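Local coordinates for protein prolyl 4-hydroxylase (Phytophthora capsici LT1534, PDB 6IUQ) that probably hydroxylates proline residues as an iron(II)- and 2-oxoglutarate-dependent dioxygenase built on a double-stranded beta-helix core, at residues Phe94-His99 against Leu141-Asn146; Lys165-Cys170 against Ala234-Pro239; Leu171-Glu176 against Ala222-Leu227. One frame throughout, in Å; residues are numbered along the deposited sequence.

Interaction 1. Residues Phe94-His99 against Leu141-Asn146; sequences FEVDLH and LKLQRN
Glu-95 OE2 is gripped by two donors from the neighbouring strand. Lys-142 NZ reaches Glu-95 OE2 at 2.6 Å in a salt bridge, arriving from above the carboxylate plane. Gln-144 NE2 comes to Glu-95 OE2 at 2.7 Å, on the lone pair directed away from OE1, with the amide and carboxylate nearly coplanar. The two donors thus approach from different directions and together should hold the carboxylate's rotation. Lys-142 gets there by folding at its outer torsions (chi3 85°, chi4 59°), which swings the ammonium back across Glu-95.

On the face of the sheet carrying Phe-94, Val-96, Leu-143 and Arg-145, Val-96 CG1 lies 3.5 Å from Leu-143 CB, the two side chains running alongside. Arg-145 lays its guanidinium beside the Phe-94 ring, the planes 12° apart, while its NH1 is taken by Glu-223. Beyond the strand end Leu-98 CD1 meets Leu-141 CD2 at 3.5 Å, and helix 108-115 packs on both leucines.

Paired backbone bonds fix the register at Phe-94 with Arg-145 and at Val-96 with Leu-143; Leu-98 N adds one more to Leu-141 O. Asp-97 OD1 accepts from His-99 N, closing an Asx turn, and also takes a bond from a water that accepts from Leu-141 N. This is antiparallel pairing of an edge strand, 94-97, with strand 139-146 in the larger sheet of the double-stranded beta-helix core.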
ATOM      1  N   PHE A  94      15.301   4.140   5.498  1.00 50.17           N
ATOM      2  CA  PHE A  94      15.334   3.917   6.943  1.00 48.97           C
ATOM      3  C   PHE A  94      13.918   3.926   7.538  1.00 49.53           C
ATOM      4  O   PHE A  94      13.039   4.665   7.083  1.00 41.38           O
ATOM      5  CB  PHE A  94      16.207   4.983   7.627  1.00 53.96           C
ATOM      6  CG  PHE A  94      17.567   5.149   6.997  1.00 56.22           C
ATOM      7  CD1 PHE A  94      17.757   6.034   5.943  1.00 57.34           C
ATOM      8  CD2 PHE A  94      18.650   4.407   7.450  1.00 57.44           C
ATOM      9  CE1 PHE A  94      19.008   6.182   5.355  1.00 61.40           C
ATOM     10  CE2 PHE A  94      19.900   4.552   6.870  1.00 58.04           C
ATOM     11  CZ  PHE A  94      20.079   5.439   5.818  1.00 58.58           C
ATOM     12  N   GLU A  95      13.705   3.105   8.560  1.00 45.14           N
ATOM     13  CA  GLU A  95      12.371   2.887   9.088  1.00 42.12           C
ATOM     14  C   GLU A  95      12.334   2.857  10.608  1.00 40.54           C
ATOM     15  O   GLU A  95      13.332   2.570  11.254  1.00 41.00           O
ATOM     16  CB  GLU A  95      11.800   1.578   8.535  1.00 42.71           C
ATOM     17  CG  GLU A  95      11.524   1.628   7.038  1.00 51.25           C
ATOM     18  CD  GLU A  95      11.004   0.311   6.487  1.00 58.84           C
ATOM     19  OE1 GLU A  95      11.153  -0.718   7.181  1.00 58.61           O
ATOM     20  OE2 GLU A  95      10.439   0.310   5.366  1.00 64.22           O
ATOM     21  N   VAL A  96      11.172   3.164  11.173  1.00 36.84           N
ATOM     22  CA  VAL A  96      10.942   2.960  12.594  1.00 34.49           C
ATOM     23  C   VAL A  96       9.493   2.512  12.819  1.00 36.22           C
ATOM     24  O   VAL A  96       8.569   2.979  12.169  1.00 38.09           O
ATOM     25  CB  VAL A  96      11.274   4.227  13.424  1.00 40.13           C
ATOM     26  CG1 VAL A  96      10.676   5.460  12.810  1.00 35.68           C
ATOM     27  CG2 VAL A  96      10.797   4.066  14.857  1.00 42.44           C
ATOM     28  N   ASP A  97       9.316   1.551  13.708  1.00 39.95           N
ATOM     29  CA  ASP A  97       8.004   1.070  14.077  1.00 39.74           C
ATOM     30  C   ASP A  97       7.608   1.764  15.373  1.00 39.53           C
ATOM     31  O   ASP A  97       8.432   1.902  16.273  1.00 48.41           O
ATOM     32  CB  ASP A  97       8.038  -0.453  14.231  1.00 43.16           C
ATOM     33  CG  ASP A  97       6.671  -1.057  14.370  1.00 45.75           C
ATOM     34  OD1 ASP A  97       5.815  -0.443  15.037  1.00 44.05           O
ATOM     35  OD2 ASP A  97       6.457  -2.154  13.808  1.00 50.34           O
ATOM     36  N   LEU A  98       6.367   2.221  15.473  1.00 36.67           N
ATOM     37  CA  LEU A  98       5.950   2.955  16.669  1.00 36.80           C
ATOM     38  C   LEU A  98       5.164   2.086  17.657  1.00 38.97           C
ATOM     39  O   LEU A  98       4.374   2.603  18.448  1.00 39.64           O
ATOM     40  CB  LEU A  98       5.128   4.188  16.279  1.00 33.54           C
ATOM     41  CG  LEU A  98       5.879   5.360  15.622  1.00 38.17           C
ATOM     42  CD1 LEU A  98       5.032   6.618  15.615  1.00 40.05           C
ATOM     43  CD2 LEU A  98       7.205   5.642  16.314  1.00 38.91           C
ATOM     44  N   HIS A  99       5.391   0.772  17.617  1.00 38.53           N
ATOM     45  CA  HIS A  99       4.742  -0.158  18.543  1.00 41.38           C
ATOM     46  C   HIS A  99       5.237   0.065  19.979  1.00 41.55           C
ATOM     47  O   HIS A  99       4.530  -0.215  20.947  1.00 36.99           O
ATOM     48  CB  HIS A  99       5.000  -1.605  18.123  1.00 48.42           C
ATOM     49  CG  HIS A  99       6.405  -2.065  18.379  1.00 59.33           C
ATOM     50  ND1 HIS A  99       7.419  -1.912  17.455  1.00 62.34           N
ATOM     51  CD2 HIS A  99       6.965  -2.670  19.454  1.00 58.84           C
ATOM     52  CE1 HIS A  99       8.543  -2.400  17.951  1.00 56.73           C
ATOM     53  NE2 HIS A  99       8.295  -2.867  19.162  1.00 63.73           N
ATOM     54  N   LEU A 141       2.186   0.814  12.757  1.00 25.68           N
ATOM     55  CA  LEU A 141       2.428   2.159  12.267  1.00 27.90           C
ATOM     56  C   LEU A 141       3.913   2.314  11.974  1.00 28.91           C
ATOM     57  O   LEU A 141       4.739   2.351  12.883  1.00 30.44           O
ATOM     58  CB  LEU A 141       1.949   3.197  13.283  1.00 31.04           C
ATOM     59  CG  LEU A 141       1.750   4.622  12.776  1.00 33.71           C
ATOM     60  CD1 LEU A 141       0.556   5.245  13.501  1.00 34.42           C
ATOM     61  CD2 LEU A 141       3.004   5.458  12.951  1.00 33.68           C
ATOM     62  N   LYS A 142       4.252   2.404  10.697  1.00 28.04           N
ATOM     63  CA  LYS A 142       5.652   2.460  10.292  1.00 29.14           C
ATOM     64  C   LYS A 142       6.015   3.833   9.698  1.00 33.27           C
ATOM     65  O   LYS A 142       5.257   4.403   8.911  1.00 29.14           O
ATOM     66  CB  LYS A 142       5.953   1.334   9.296  1.00 26.85           C
ATOM     67  CG  LYS A 142       7.399   1.257   8.836  1.00 36.36           C
ATOM     68  CD  LYS A 142       7.693   0.022   7.966  1.00 41.58           C
ATOM     69  CE  LYS A 142       7.351   0.247   6.476  1.00 46.99           C
ATOM     70  NZ  LYS A 142       8.075   1.392   5.812  1.00 38.22           N
ATOM     71  N   LEU A 143       7.162   4.368  10.112  1.00 30.23           N
ATOM     72  CA  LEU A 143       7.717   5.571   9.514  1.00 28.88           C
ATOM     73  C   LEU A 143       8.857   5.196   8.579  1.00 34.31           C
ATOM     74  O   LEU A 143       9.652   4.316   8.890  1.00 30.96           O
ATOM     75  CB  LEU A 143       8.213   6.538  10.584  1.00 30.88           C
ATOM     76  CG  LEU A 143       7.233   6.892  11.697  1.00 35.90           C
ATOM     77  CD1 LEU A 143       7.877   7.874  12.658  1.00 32.46           C
ATOM     78  CD2 LEU A 143       5.949   7.465  11.111  1.00 36.07           C
ATOM     79  N   GLN A 144       8.931   5.860   7.429  1.00 33.80           N
ATOM     80  CA  GLN A 144       9.962   5.551   6.455  1.00 32.41           C
ATOM     81  C   GLN A 144      10.584   6.800   5.858  1.00 34.94           C
ATOM     82  O   GLN A 144       9.879   7.697   5.396  1.00 32.94           O
ATOM     83  CB  GLN A 144       9.403   4.684   5.333  1.00 34.68           C
ATOM     84  CG  GLN A 144      10.406   4.433   4.220  1.00 47.13           C
ATOM     85  CD  GLN A 144       9.894   3.488   3.156  1.00 46.12           C
ATOM     86  OE1 GLN A 144       9.398   3.923   2.113  1.00 52.38           O
ATOM     87  NE2 GLN A 144      10.019   2.186   3.407  1.00 46.28           N
ATOM     88  N   ARG A 145      11.913   6.855   5.880  1.00 36.15           N
ATOM     89  CA  ARG A 145      12.648   7.889   5.169  1.00 38.83           C
ATOM     90  C   ARG A 145      13.425   7.242   4.030  1.00 41.93           C
ATOM     91  O   ARG A 145      14.146   6.262   4.227  1.00 41.85           O
ATOM     92  CB  ARG A 145      13.592   8.646   6.108  1.00 42.64           C
ATOM     93  CG  ARG A 145      14.112   9.968   5.539  1.00 48.55           C
ATOM     94  CD  ARG A 145      15.112  10.652   6.484  1.00 46.88           C
ATOM     95  NE  ARG A 145      16.408   9.992   6.447  1.00 54.63           N
ATOM     96  CZ  ARG A 145      17.420  10.384   5.678  1.00 56.66           C
ATOM     97  NH1 ARG A 145      17.291  11.458   4.902  1.00 51.34           N
ATOM     98  NH2 ARG A 145      18.562   9.711   5.702  1.00 53.77           N
ATOM     99  N   ASN A 146      13.241   7.774   2.832  1.00 37.65           N
ATOM    100  CA  ASN A 146      14.009   7.357   1.673  1.00 42.89           C
ATOM    101  C   ASN A 146      14.935   8.498   1.281  1.00 45.98           C
ATOM    102  O   ASN A 146      14.470   9.579   0.904  1.00 39.54           O
ATOM    103  CB  ASN A 146      13.077   6.972   0.516  1.00 43.49           C
ATOM    104  CG  ASN A 146      13.828   6.570  -0.743  1.00 50.84           C
ATOM    105  OD1 ASN A 146      15.059   6.509  -0.755  1.00 51.76           O
ATOM    106  ND2 ASN A 146      13.083   6.285  -1.815  1.00 44.55           N
TER
HETATM  107  O   HOH W   1       3.137  -0.118  15.459  1.00 34.71           O

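Interaction 2. Residues Lys165-Cys170 against Ala234-Pro239; sequences KRKVTC and AKVNAP
Lys-167, whose CD lies 4.4 Å from Val-236 CG2, ends in an ammonium that several groups grip: NZ makes a salt bridge with Asp-211, a hydrogen bond with Gln-209 and a cation-pi contact with Tyr-130. Its charge is thus probably balanced mainly by Asp-211, and the loop meets the hydrocarbon part of the side chain.

Val-236 carries most of the contact from the side of residues 234-239. Its CB is directed at the strand, and the two methyls divide the work. CG2, anti to the backbone N, rests 3.6 Å from Arg-166 O. CG1 sits between the backbone N and the carbonyl carbon (chi1 84°), which places it against Lys-165, just before the strand, with CG1 3.7 Å from Lys-165 O. Lys-165 NZ approaches Val-236 CG1 to 3.6 Å. Lys-165 starts out pointing away from the loop, but bends at chi2 and chi3 bring its chain back across the valine, with CE 3.9 Å from CG1. Beyond the valine, Lys-165 NZ and Ala-234 O remain 4.0 Å apart, too long for a hydrogen bond.

Asn-159 bridges the two segments: its ND2 donates to Arg-166 O, and its OD1 accepts from Asn-237 ND2. On the strand, Lys-167 and Val-168 both face Leu-231 in a classic beta bulge, while Arg-166 turns away from the loop and donates through NH1 to the backbone O of Asp-158, an iron ligand.

No hydrogen bond joins the two segments directly. The chemistry is that of one branched apolar side chain against backbone carbonyl oxygens and the outer end, CE and NZ, of Lys-165, with the Lys-167 chain at the margin, which implies a modest van der Waals contact, with Asn-159 supplying an indirect polar link.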
ATOM      1  N   LYS A 165      -1.218 -10.859   7.952  1.00 21.95           N
ATOM      2  CA  LYS A 165      -2.537 -10.489   8.387  1.00 27.06           C
ATOM      3  C   LYS A 165      -3.112  -9.183   7.858  1.00 25.18           C
ATOM      4  O   LYS A 165      -4.235  -8.878   8.122  1.00 21.04           O
ATOM      5  CB  LYS A 165      -2.525 -10.408   9.920  1.00 32.29           C
ATOM      6  CG  LYS A 165      -2.104 -11.660  10.643  1.00 34.24           C
ATOM      7  CD  LYS A 165      -2.968 -12.821  10.220  1.00 39.59           C
ATOM      8  CE  LYS A 165      -4.394 -12.376  10.046  1.00 35.34           C
ATOM      9  NZ  LYS A 165      -5.258 -13.467   9.568  1.00 50.49           N
ATOM     10  N   ARG A 166      -2.335  -8.450   7.096  1.00 20.62           N
ATOM     11  CA  ARG A 166      -2.739  -7.142   6.588  1.00 19.91           C
ATOM     12  C   ARG A 166      -3.901  -7.193   5.622  1.00 17.74           C
ATOM     13  O   ARG A 166      -3.939  -8.015   4.710  1.00 17.30           O
ATOM     14  CB  ARG A 166      -1.564  -6.471   5.912  1.00 15.98           C
ATOM     15  CG  ARG A 166      -0.450  -6.136   6.854  1.00 18.97           C
ATOM     16  CD  ARG A 166       0.801  -5.938   6.023  1.00 24.79           C
ATOM     17  NE  ARG A 166       1.945  -5.477   6.793  1.00 23.58           N
ATOM     18  CZ  ARG A 166       3.160  -5.319   6.277  1.00 30.01           C
ATOM     19  NH1 ARG A 166       3.387  -5.589   4.982  1.00 23.52           N
ATOM     20  NH2 ARG A 166       4.143  -4.877   7.054  1.00 26.35           N
ATOM     21  N   LYS A 167      -4.854  -6.296   5.843  1.00 22.21           N
ATOM     22  CA  LYS A 167      -6.033  -6.171   4.997  1.00 17.82           C
ATOM     23  C   LYS A 167      -6.071  -4.802   4.285  1.00 15.82           C
ATOM     24  O   LYS A 167      -6.230  -4.746   3.078  1.00 20.66           O
ATOM     25  CB  LYS A 167      -7.306  -6.373   5.832  1.00 20.64           C
ATOM     26  CG  LYS A 167      -8.605  -6.287   5.027  1.00 20.41           C
ATOM     27  CD  LYS A 167      -8.541  -7.285   3.885  1.00 23.76           C
ATOM     28  CE  LYS A 167      -9.600  -7.045   2.838  1.00 24.08           C
ATOM     29  NZ  LYS A 167      -8.921  -6.860   1.531  1.00 19.79           N
ATOM     30  N   VAL A 168      -5.940  -3.709   5.027  1.00 13.30           N
ATOM     31  CA  VAL A 168      -5.923  -2.364   4.441  1.00 13.88           C
ATOM     32  C   VAL A 168      -4.586  -1.660   4.618  1.00 14.97           C
ATOM     33  O   VAL A 168      -4.046  -1.608   5.719  1.00 17.06           O
ATOM     34  CB  VAL A 168      -7.013  -1.456   5.063  1.00 18.77           C
ATOM     35  CG1 VAL A 168      -6.961  -0.053   4.445  1.00 11.20           C
ATOM     36  CG2 VAL A 168      -8.384  -2.086   4.883  1.00 17.84           C
ATOM     37  N   THR A 169      -4.046  -1.121   3.529  1.00 16.19           N
ATOM     38  CA  THR A 169      -2.849  -0.304   3.598  1.00 15.77           C
ATOM     39  C   THR A 169      -3.219   1.169   3.571  1.00 18.73           C
ATOM     40  O   THR A 169      -4.009   1.600   2.736  1.00 16.46           O
ATOM     41  CB  THR A 169      -1.893  -0.600   2.435  1.00 16.96           C
ATOM     42  OG1 THR A 169      -1.469  -1.975   2.501  1.00 14.01           O
ATOM     43  CG2 THR A 169      -0.692   0.350   2.493  1.00 10.77           C
ATOM     44  N   CYS A 170      -2.651   1.936   4.499  1.00 20.89           N
ATOM     45  CA  CYS A 170      -2.928   3.356   4.583  1.00 20.73           C
ATOM     46  C   CYS A 170      -1.635   4.146   4.560  1.00 23.63           C
ATOM     47  O   CYS A 170      -0.819   4.059   5.484  1.00 28.15           O
ATOM     48  CB  CYS A 170      -3.726   3.687   5.844  1.00 30.20           C
ATOM     49  SG  CYS A 170      -3.918   5.485   6.044  1.00 40.07           S
ATOM     50  N   ALA A 234      -9.325 -10.279  10.149  1.00 28.08           N
ATOM     51  CA  ALA A 234      -9.410 -11.617  10.727  1.00 30.67           C
ATOM     52  C   ALA A 234      -9.579 -12.725   9.666  1.00 32.13           C
ATOM     53  O   ALA A 234      -9.267 -13.886   9.926  1.00 40.34           O
ATOM     54  CB  ALA A 234     -10.564 -11.672  11.733  1.00 26.25           C
ATOM     55  N   LYS A 235     -10.070 -12.369   8.482  1.00 29.86           N
ATOM     56  CA  LYS A 235     -10.458 -13.365   7.476  1.00 33.81           C
ATOM     57  C   LYS A 235      -9.554 -13.374   6.262  1.00 35.70           C
ATOM     58  O   LYS A 235      -9.899 -13.957   5.232  1.00 34.94           O
ATOM     59  CB  LYS A 235     -11.888 -13.126   7.003  1.00 29.19           C
ATOM     60  CG  LYS A 235     -12.939 -13.347   8.072  1.00 38.59           C
ATOM     61  CD  LYS A 235     -14.328 -13.350   7.453  1.00 42.32           C
ATOM     62  CE  LYS A 235     -14.571 -12.077   6.655  1.00 43.28           C
ATOM     63  NZ  LYS A 235     -15.954 -12.008   6.088  1.00 49.51           N
ATOM     64  N   VAL A 236      -8.402 -12.728   6.375  1.00 30.64           N
ATOM     65  CA  VAL A 236      -7.508 -12.619   5.240  1.00 29.33           C
ATOM     66  C   VAL A 236      -6.785 -13.959   5.000  1.00 29.41           C
ATOM     67  O   VAL A 236      -6.595 -14.750   5.921  1.00 32.39           O
ATOM     68  CB  VAL A 236      -6.509 -11.452   5.444  1.00 26.95           C
ATOM     69  CG1 VAL A 236      -5.316 -11.891   6.281  1.00 28.52           C
ATOM     70  CG2 VAL A 236      -6.055 -10.930   4.126  1.00 35.05           C
ATOM     71  N   ASN A 237      -6.419 -14.207   3.746  1.00 30.67           N
ATOM     72  CA  ASN A 237      -5.773 -15.450   3.314  1.00 34.43           C
ATOM     73  C   ASN A 237      -6.619 -16.707   3.589  1.00 32.35           C
ATOM     74  O   ASN A 237      -6.095 -17.779   3.847  1.00 32.78           O
ATOM     75  CB  ASN A 237      -4.386 -15.562   3.947  1.00 32.29           C
ATOM     76  CG  ASN A 237      -3.426 -14.513   3.398  1.00 30.83           C
ATOM     77  OD1 ASN A 237      -3.471 -14.190   2.216  1.00 26.79           O
ATOM     78  ND2 ASN A 237      -2.564 -13.976   4.251  1.00 27.67           N
ATOM     79  N   ALA A 238      -7.932 -16.539   3.482  1.00 28.49           N
ATOM     80  CA  ALA A 238      -8.913 -17.605   3.609  1.00 39.15           C
ATOM     81  C   ALA A 238      -8.837 -18.592   2.442  1.00 38.93           C
ATOM     82  O   ALA A 238      -8.256 -18.278   1.400  1.00 33.59           O
ATOM     83  CB  ALA A 238     -10.329 -16.998   3.700  1.00 35.01           C
ATOM     84  N   PRO A 239      -9.429 -19.791   2.615  1.00 43.64           N
ATOM     85  CA  PRO A 239      -9.487 -20.785   1.530  1.00 47.07           C
ATOM     86  C   PRO A 239     -10.191 -20.278   0.262  1.00 39.89           C
ATOM     87  O   PRO A 239      -9.677 -20.522  -0.838  1.00 33.18           O
ATOM     88  CB  PRO A 239     -10.276 -21.944   2.158  1.00 44.69           C
ATOM     89  CG  PRO A 239      -9.989 -21.830   3.625  1.00 41.65           C
ATOM     90  CD  PRO A 239      -9.932 -20.341   3.889  1.00 41.36           C
TER

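Interaction 3. Residues Leu171-Glu176 against Ala222-Leu227; sequences LLYLNE and AERYVL
Two backbone hydrogen bonds, both almost straight, set the pairing: Leu-172 N to Leu-227 O at 2.8 Å and Leu-227 N to Leu-172 O at 2.9 Å. Past Tyr-173 and Val-226, a non-hydrogen-bonded pair, the chains diverge. There a side chain takes over from the backbone: Asn-175 OD1 accepts from Tyr-225 N at 2.9 Å, the N-H lying in the carbonyl plane on a lone pair. Asn-175 ND2 is held in turn by Pro-200 O, so the amide is gripped at both ends.

Among the apolar contacts, the Tyr-173 ring lies alongside Val-226, with CE1 3.5 Å from CG2. That methyl is anti to the backbone N of Val-226 (CG1 at chi1 55°), and Leu-171 CD2 lies 4.0 Å from Val-226 CG2. On the other face of the sheet Leu-172 and Leu-227 meet through their CB atoms, 4.1 Å apart.

The aromatic-to-guanidinium contact is angular. Arg-224, extended from CG to NE, passes across Tyr-173, and CE1 of the ring stands over one guanidinium face, the planes inclined at 56°. A water lying in the planes of both groups links Tyr-173 OH, at 2.7 Å, with Arg-224 NH2.

Antiparallel strands 166-173 and 224-232 are here joined as central neighbours in the larger sheet of the double-stranded beta-helix, the core fold of 2-oxoglutarate and iron(II) oxygenases.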
ATOM      1  N   LEU A 171      -1.450   4.906   3.488  1.00 19.57           N
ATOM      2  CA  LEU A 171      -0.226   5.669   3.285  1.00 19.57           C
ATOM      3  C   LEU A 171      -0.482   7.162   3.452  1.00 18.93           C
ATOM      4  O   LEU A 171      -1.365   7.716   2.808  1.00 20.13           O
ATOM      5  CB  LEU A 171       0.352   5.371   1.898  1.00 14.81           C
ATOM      6  CG  LEU A 171       0.834   3.927   1.647  1.00 21.08           C
ATOM      7  CD1 LEU A 171       1.095   3.686   0.189  1.00 23.84           C
ATOM      8  CD2 LEU A 171       2.118   3.675   2.395  1.00 20.67           C
ATOM      9  N   LEU A 172       0.282   7.805   4.327  1.00 15.91           N
ATOM     10  CA  LEU A 172       0.264   9.254   4.443  1.00 16.79           C
ATOM     11  C   LEU A 172       1.563   9.848   3.925  1.00 23.20           C
ATOM     12  O   LEU A 172       2.646   9.588   4.473  1.00 19.21           O
ATOM     13  CB  LEU A 172       0.043   9.699   5.887  1.00 21.81           C
ATOM     14  CG  LEU A 172       0.185  11.218   6.124  1.00 24.32           C
ATOM     15  CD1 LEU A 172      -0.707  12.063   5.237  1.00 18.00           C
ATOM     16  CD2 LEU A 172      -0.058  11.568   7.587  1.00 23.85           C
ATOM     17  N   TYR A 173       1.448  10.646   2.866  1.00 21.36           N
ATOM     18  CA  TYR A 173       2.609  11.253   2.232  1.00 21.78           C
ATOM     19  C   TYR A 173       2.853  12.667   2.768  1.00 25.91           C
ATOM     20  O   TYR A 173       1.916  13.414   3.068  1.00 21.13           O
ATOM     21  CB  TYR A 173       2.443  11.256   0.705  1.00 22.27           C
ATOM     22  CG  TYR A 173       2.511   9.850   0.145  1.00 23.77           C
ATOM     23  CD1 TYR A 173       3.677   9.102   0.266  1.00 21.35           C
ATOM     24  CD2 TYR A 173       1.404   9.256  -0.452  1.00 18.53           C
ATOM     25  CE1 TYR A 173       3.753   7.817  -0.215  1.00 21.92           C
ATOM     26  CE2 TYR A 173       1.464   7.967  -0.932  1.00 20.92           C
ATOM     27  CZ  TYR A 173       2.648   7.254  -0.815  1.00 27.03           C
ATOM     28  OH  TYR A 173       2.745   5.971  -1.277  1.00 31.59           O
ATOM     29  N   LEU A 174       4.128  13.019   2.886  1.00 25.67           N
ATOM     30  CA  LEU A 174       4.528  14.192   3.635  1.00 31.33           C
ATOM     31  C   LEU A 174       5.693  14.924   2.975  1.00 33.10           C
ATOM     32  O   LEU A 174       6.654  15.296   3.640  1.00 34.11           O
ATOM     33  CB  LEU A 174       4.895  13.790   5.065  1.00 27.59           C
ATOM     34  CG  LEU A 174       3.751  13.289   5.954  1.00 29.69           C
ATOM     35  CD1 LEU A 174       4.249  12.711   7.256  1.00 27.59           C
ATOM     36  CD2 LEU A 174       2.789  14.412   6.258  1.00 25.61           C
ATOM     37  N   ASN A 175       5.600  15.126   1.664  1.00 31.10           N
ATOM     38  CA  ASN A 175       6.642  15.827   0.921  1.00 31.74           C
ATOM     39  C   ASN A 175       6.108  17.142   0.346  1.00 33.69           C
ATOM     40  O   ASN A 175       5.349  17.141  -0.632  1.00 31.74           O
ATOM     41  CB  ASN A 175       7.189  14.916  -0.186  1.00 31.85           C
ATOM     42  CG  ASN A 175       7.451  13.493   0.316  1.00 37.04           C
ATOM     43  OD1 ASN A 175       8.375  13.251   1.115  1.00 30.93           O
ATOM     44  ND2 ASN A 175       6.619  12.549  -0.126  1.00 32.06           N
ATOM     45  N   GLU A 176       6.480  18.267   0.953  1.00 41.26           N
ATOM     46  CA  GLU A 176       5.889  19.545   0.545  1.00 38.70           C
ATOM     47  C   GLU A 176       6.523  20.106  -0.718  1.00 40.65           C
ATOM     48  O   GLU A 176       7.738  20.066  -0.896  1.00 39.24           O
ATOM     49  CB  GLU A 176       5.971  20.579   1.667  1.00 45.19           C
ATOM     50  CG  GLU A 176       4.589  21.146   1.992  1.00 53.88           C
ATOM     51  CD  GLU A 176       4.628  22.449   2.749  1.00 60.16           C
ATOM     52  OE1 GLU A 176       5.263  22.493   3.826  1.00 66.23           O
ATOM     53  OE2 GLU A 176       4.003  23.425   2.273  1.00 62.45           O
ATOM     54  N   ALA A 222      14.735  12.706  -4.570  1.00 46.00           N
ATOM     55  CA  ALA A 222      14.718  13.650  -3.459  1.00 47.12           C
ATOM     56  C   ALA A 222      14.383  12.900  -2.178  1.00 47.10           C
ATOM     57  O   ALA A 222      13.920  11.759  -2.236  1.00 46.45           O
ATOM     58  CB  ALA A 222      13.705  14.764  -3.711  1.00 42.73           C
ATOM     59  N   GLU A 223      14.637  13.529  -1.031  1.00 48.61           N
ATOM     60  CA  GLU A 223      14.254  12.966   0.262  1.00 46.33           C
ATOM     61  C   GLU A 223      12.736  12.757   0.286  1.00 43.13           C
ATOM     62  O   GLU A 223      11.979  13.618  -0.163  1.00 38.58           O
ATOM     63  CB  GLU A 223      14.696  13.878   1.410  1.00 38.11           C
ATOM     64  CG  GLU A 223      14.578  13.237   2.791  1.00 50.90           C
ATOM     65  CD  GLU A 223      14.920  14.197   3.929  1.00 53.60           C
ATOM     66  OE1 GLU A 223      14.356  15.315   3.958  1.00 49.57           O
ATOM     67  OE2 GLU A 223      15.745  13.823   4.797  1.00 51.84           O
ATOM     68  N   ARG A 224      12.308  11.604   0.793  1.00 35.70           N
ATOM     69  CA  ARG A 224      10.905  11.195   0.760  1.00 37.44           C
ATOM     70  C   ARG A 224      10.522  10.586   2.102  1.00 34.46           C
ATOM     71  O   ARG A 224      11.109   9.590   2.534  1.00 31.78           O
ATOM     72  CB  ARG A 224      10.657  10.187  -0.382  1.00 34.57           C
ATOM     73  CG  ARG A 224       9.203   9.686  -0.591  1.00 32.35           C
ATOM     74  CD  ARG A 224       9.235   8.401  -1.445  1.00 33.29           C
ATOM     75  NE  ARG A 224       7.969   7.953  -2.034  1.00 26.50           N
ATOM     76  CZ  ARG A 224       7.322   6.851  -1.648  1.00 34.68           C
ATOM     77  NH1 ARG A 224       7.814   6.109  -0.660  1.00 26.05           N
ATOM     78  NH2 ARG A 224       6.182   6.487  -2.242  1.00 29.92           N
ATOM     79  N   TYR A 225       9.551  11.203   2.766  1.00 33.90           N
ATOM     80  CA  TYR A 225       8.986  10.658   3.997  1.00 29.19           C
ATOM     81  C   TYR A 225       7.604  10.097   3.727  1.00 30.56           C
ATOM     82  O   TYR A 225       6.822  10.683   2.967  1.00 28.67           O
ATOM     83  CB  TYR A 225       8.885  11.721   5.081  1.00 30.36           C
ATOM     84  CG  TYR A 225      10.153  12.016   5.845  1.00 38.10           C
ATOM     85  CD1 TYR A 225      10.513  11.253   6.954  1.00 34.47           C
ATOM     86  CD2 TYR A 225      10.972  13.078   5.490  1.00 32.69           C
ATOM     87  CE1 TYR A 225      11.657  11.531   7.668  1.00 35.08           C
ATOM     88  CE2 TYR A 225      12.121  13.367   6.202  1.00 33.05           C
ATOM     89  CZ  TYR A 225      12.457  12.592   7.291  1.00 41.72           C
ATOM     90  OH  TYR A 225      13.601  12.872   8.014  1.00 45.45           O
ATOM     91  N   VAL A 226       7.307   8.959   4.350  1.00 25.30           N
ATOM     92  CA  VAL A 226       5.975   8.392   4.279  1.00 26.12           C
ATOM     93  C   VAL A 226       5.607   7.731   5.605  1.00 25.32           C
ATOM     94  O   VAL A 226       6.440   7.125   6.270  1.00 29.97           O
ATOM     95  CB  VAL A 226       5.848   7.382   3.112  1.00 28.73           C
ATOM     96  CG1 VAL A 226       6.908   6.286   3.214  1.00 28.98           C
ATOM     97  CG2 VAL A 226       4.451   6.796   3.089  1.00 22.44           C
ATOM     98  N   LEU A 227       4.356   7.881   6.009  1.00 24.42           N
ATOM     99  CA  LEU A 227       3.859   7.220   7.206  1.00 23.61           C
ATOM    100  C   LEU A 227       2.907   6.130   6.756  1.00 21.87           C
ATOM    101  O   LEU A 227       1.998   6.384   5.984  1.00 22.81           O
ATOM    102  CB  LEU A 227       3.181   8.237   8.133  1.00 25.66           C
ATOM    103  CG  LEU A 227       2.493   7.826   9.433  1.00 27.11           C
ATOM    104  CD1 LEU A 227       2.560   9.016  10.412  1.00 25.86           C
ATOM    105  CD2 LEU A 227       1.043   7.407   9.206  1.00 20.22           C
TER
HETATM  106  O   HOH W   2       4.834   4.302  -0.782  1.00 28.73           O

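All three contacts involve one antiparallel sheet, in which strands 94-97, 139-146, 224-232 and 166-173 lie in that order. Interactions 1 and 3, with centres 12 Å apart, join where strand 139-146 pairs with 224-232: Asn-146 N lies 2.8 Å from Arg-224 O, probably hydrogen-bonded, and Leu-143 CD2 packs 3.8 Å from Leu-227 CD1. Interaction 2 shares strand 166-173 with interaction 3 but sits at its other end, the centres 25 Å apart. Each has a side chain near the iron held by His-156, Asp-158 and His-215: the side chains of Arg-166 and Leu-171 are each about 6 Å from the metal, and that of Lys-142 about 8 Å.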